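Local coordinates for protein exodeoxyribonuclease III (Archaeoglobus fulgidus, PDB 2VOA) that probably acts in DNA repair as a metal-dependent endonuclease that cleaves DNA at abasic sites, with a likely 3'-5' exonuclease activity as well, at residues 64-69 / 90-95. The protein carries 1 engineered substitution. Sequence-based numbering, arbitrary orientation.
Sequences NGVAIA and RLIRAK
Strands 64-69 and 91-95 run nearly parallel, their axes 18° apart and 6.6 Å from each other at closest approach, but they belong to different sheets and meet mainly through side chains. Val66 and Ile68 reach from one strand and Ile92 from the other, each beta-branched and at home in an extended backbone; Val66 also covers the backbone of Arg90 and Leu91. CG2 of Ile92 wedges between its two neighbours, 3.5 Å from CG2 of Val66 and 3.8 Å from CG1 of Ile68. It can do so because Ile92 turns CG1 anti to its own backbone N (chi1 -172°), which leaves the short methyl branch to face strand 64-69. Toward the C-terminal ends, Ala94 is small enough to meet the tip of Ile68, CB lying 4.5 Å from CD1. Gly65, with a positive phi of 99°, tolerates a backbone where a CB would press on the preceding carbonyl. At the N-terminal end Asn64 OD1 lies above the Arg90 guanidinium plane, displaced toward its rim and not hydrogen-bonded. Asn64 ND2 hydrogen-bonds to OD2 of Asp89, and NH1 of Arg90 to the backbone O of Tyr105, a predicted active-site residue. Arg90 also packs on a phosphate of the bound DNA; a leucine in its place would probably leave that carbonyl without its donor and the phosphate without a positive neighbour. Such face-to-face sheets characterise the beta-sandwich core of the DNase I-like fold.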
loop_
_atom_site.group_PDB
_atom_site.type_symbol
_atom_site.label_atom_id
_atom_site.label_comp_id
_atom_site.label_asym_id
_atom_site.label_seq_id
_atom_site.Cartn_x
_atom_site.Cartn_y
_atom_site.Cartn_z
ATOM N N ASN A 64 -10.214 12.069 -11.333
ATOM C CA ASN A 64 -11.019 13.201 -10.898
ATOM C C ASN A 64 -11.815 12.846 -9.647
ATOM O O ASN A 64 -11.284 12.123 -8.797
ATOM C CB ASN A 64 -11.926 13.678 -12.038
ATOM C CG ASN A 64 -11.137 13.998 -13.293
ATOM O OD1 ASN A 64 -9.994 14.470 -13.212
ATOM N ND2 ASN A 64 -11.742 13.771 -14.451
ATOM N N GLY A 65 -13.047 13.354 -9.520
ATOM C CA GLY A 65 -13.921 12.974 -8.392
ATOM C C GLY A 65 -13.869 14.056 -7.303
ATOM O O GLY A 65 -12.790 14.523 -6.896
ATOM N N VAL A 66 -15.043 14.464 -6.842
ATOM C CA VAL A 66 -15.163 15.508 -5.810
ATOM C C VAL A 66 -16.205 15.052 -4.768
ATOM O O VAL A 66 -17.092 14.263 -5.074
ATOM C CB VAL A 66 -15.606 16.868 -6.428
ATOM C CG1 VAL A 66 -14.459 17.528 -7.219
ATOM C CG2 VAL A 66 -16.869 16.725 -7.306
ATOM N N ALA A 67 -16.086 15.535 -3.544
ATOM C CA ALA A 67 -17.030 15.157 -2.478
ATOM C C ALA A 67 -17.061 16.307 -1.482
ATOM O O ALA A 67 -16.126 17.137 -1.458
ATOM C CB ALA A 67 -16.570 13.860 -1.808
ATOM N N ILE A 68 -18.148 16.393 -0.699
ATOM C CA ILE A 68 -18.184 17.332 0.430
ATOM C C ILE A 68 -18.704 16.555 1.644
ATOM O O ILE A 68 -19.766 15.915 1.569
ATOM C CB ILE A 68 -19.117 18.542 0.183
ATOM C CG1 ILE A 68 -18.824 19.212 -1.163
ATOM C CG2 ILE A 68 -19.048 19.547 1.396
ATOM C CD1 ILE A 68 -19.983 20.146 -1.612
ATOM N N ALA A 69 -17.917 16.575 2.719
ATOM C CA ALA A 69 -18.341 16.038 4.030
ATOM C C ALA A 69 -18.801 17.190 4.935
ATOM O O ALA A 69 -18.228 18.300 4.899
ATOM C CB ALA A 69 -17.200 15.254 4.670
ATOM N N ARG A 90 -15.964 16.878 -11.549
ATOM C CA ARG A 90 -15.121 18.020 -11.217
ATOM C C ARG A 90 -15.838 19.138 -10.471
ATOM O O ARG A 90 -15.240 20.166 -10.173
ATOM C CB ARG A 90 -14.510 18.625 -12.498
ATOM C CG ARG A 90 -13.511 17.706 -13.240
ATOM C CD ARG A 90 -12.848 18.487 -14.358
ATOM N NE ARG A 90 -11.805 17.718 -15.040
ATOM C CZ ARG A 90 -10.526 17.641 -14.648
ATOM N NH1 ARG A 90 -10.092 18.264 -13.560
ATOM N NH2 ARG A 90 -9.673 16.928 -15.366
ATOM N N LEU A 91 -17.140 19.009 -10.241
ATOM C CA LEU A 91 -17.830 20.103 -9.565
ATOM C C LEU A 91 -19.008 19.518 -8.826
ATOM O O LEU A 91 -19.839 18.841 -9.431
ATOM C CB LEU A 91 -18.308 21.162 -10.574
ATOM C CG LEU A 91 -18.944 22.473 -10.078
ATOM C CD1 LEU A 91 -18.935 23.518 -11.169
ATOM C CD2 LEU A 91 -20.414 22.323 -9.547
ATOM N N ILE A 92 -19.059 19.794 -7.529
ATOM C CA ILE A 92 -20.208 19.406 -6.711
ATOM C C ILE A 92 -20.609 20.617 -5.891
ATOM O O ILE A 92 -19.739 21.340 -5.357
ATOM C CB ILE A 92 -19.905 18.138 -5.833
ATOM C CG1 ILE A 92 -21.177 17.614 -5.138
ATOM C CG2 ILE A 92 -18.744 18.384 -4.838
ATOM C CD1 ILE A 92 -20.960 16.333 -4.345
ATOM N N ARG A 93 -21.918 20.856 -5.822
ATOM C CA ARG A 93 -22.447 22.033 -5.151
ATOM C C ARG A 93 -23.605 21.660 -4.240
ATOM O O ARG A 93 -24.390 20.808 -4.585
ATOM C CB ARG A 93 -22.926 23.023 -6.190
ATOM C CG ARG A 93 -23.562 24.286 -5.616
ATOM C CD ARG A 93 -23.668 25.294 -6.702
ATOM N NE ARG A 93 -23.890 26.652 -6.216
ATOM C CZ ARG A 93 -24.074 27.680 -7.035
ATOM N NH1 ARG A 93 -24.031 27.478 -8.351
ATOM N NH2 ARG A 93 -24.281 28.897 -6.557
ATOM N N ALA A 94 -23.692 22.307 -3.089
ATOM C CA ALA A 94 -24.748 22.017 -2.124
ATOM C C ALA A 94 -24.959 23.209 -1.223
ATOM O O ALA A 94 -24.042 23.995 -1.014
ATOM C CB ALA A 94 -24.394 20.780 -1.292
ATOM N N LYS A 95 -26.169 23.337 -0.680
ATOM C CA LYS A 95 -26.400 24.250 0.418
ATOM C C LYS A 95 -26.191 23.443 1.711
ATOM O O LYS A 95 -26.889 22.437 1.955
ATOM C CB LYS A 95 -27.835 24.788 0.358
ATOM C CG LYS A 95 -28.119 25.954 1.317
ATOM C CD LYS A 95 -29.605 26.255 1.299
ATOM C CE LYS A 95 -29.974 27.467 2.139
ATOM N NZ LYS A 95 -29.148 28.644 1.767
#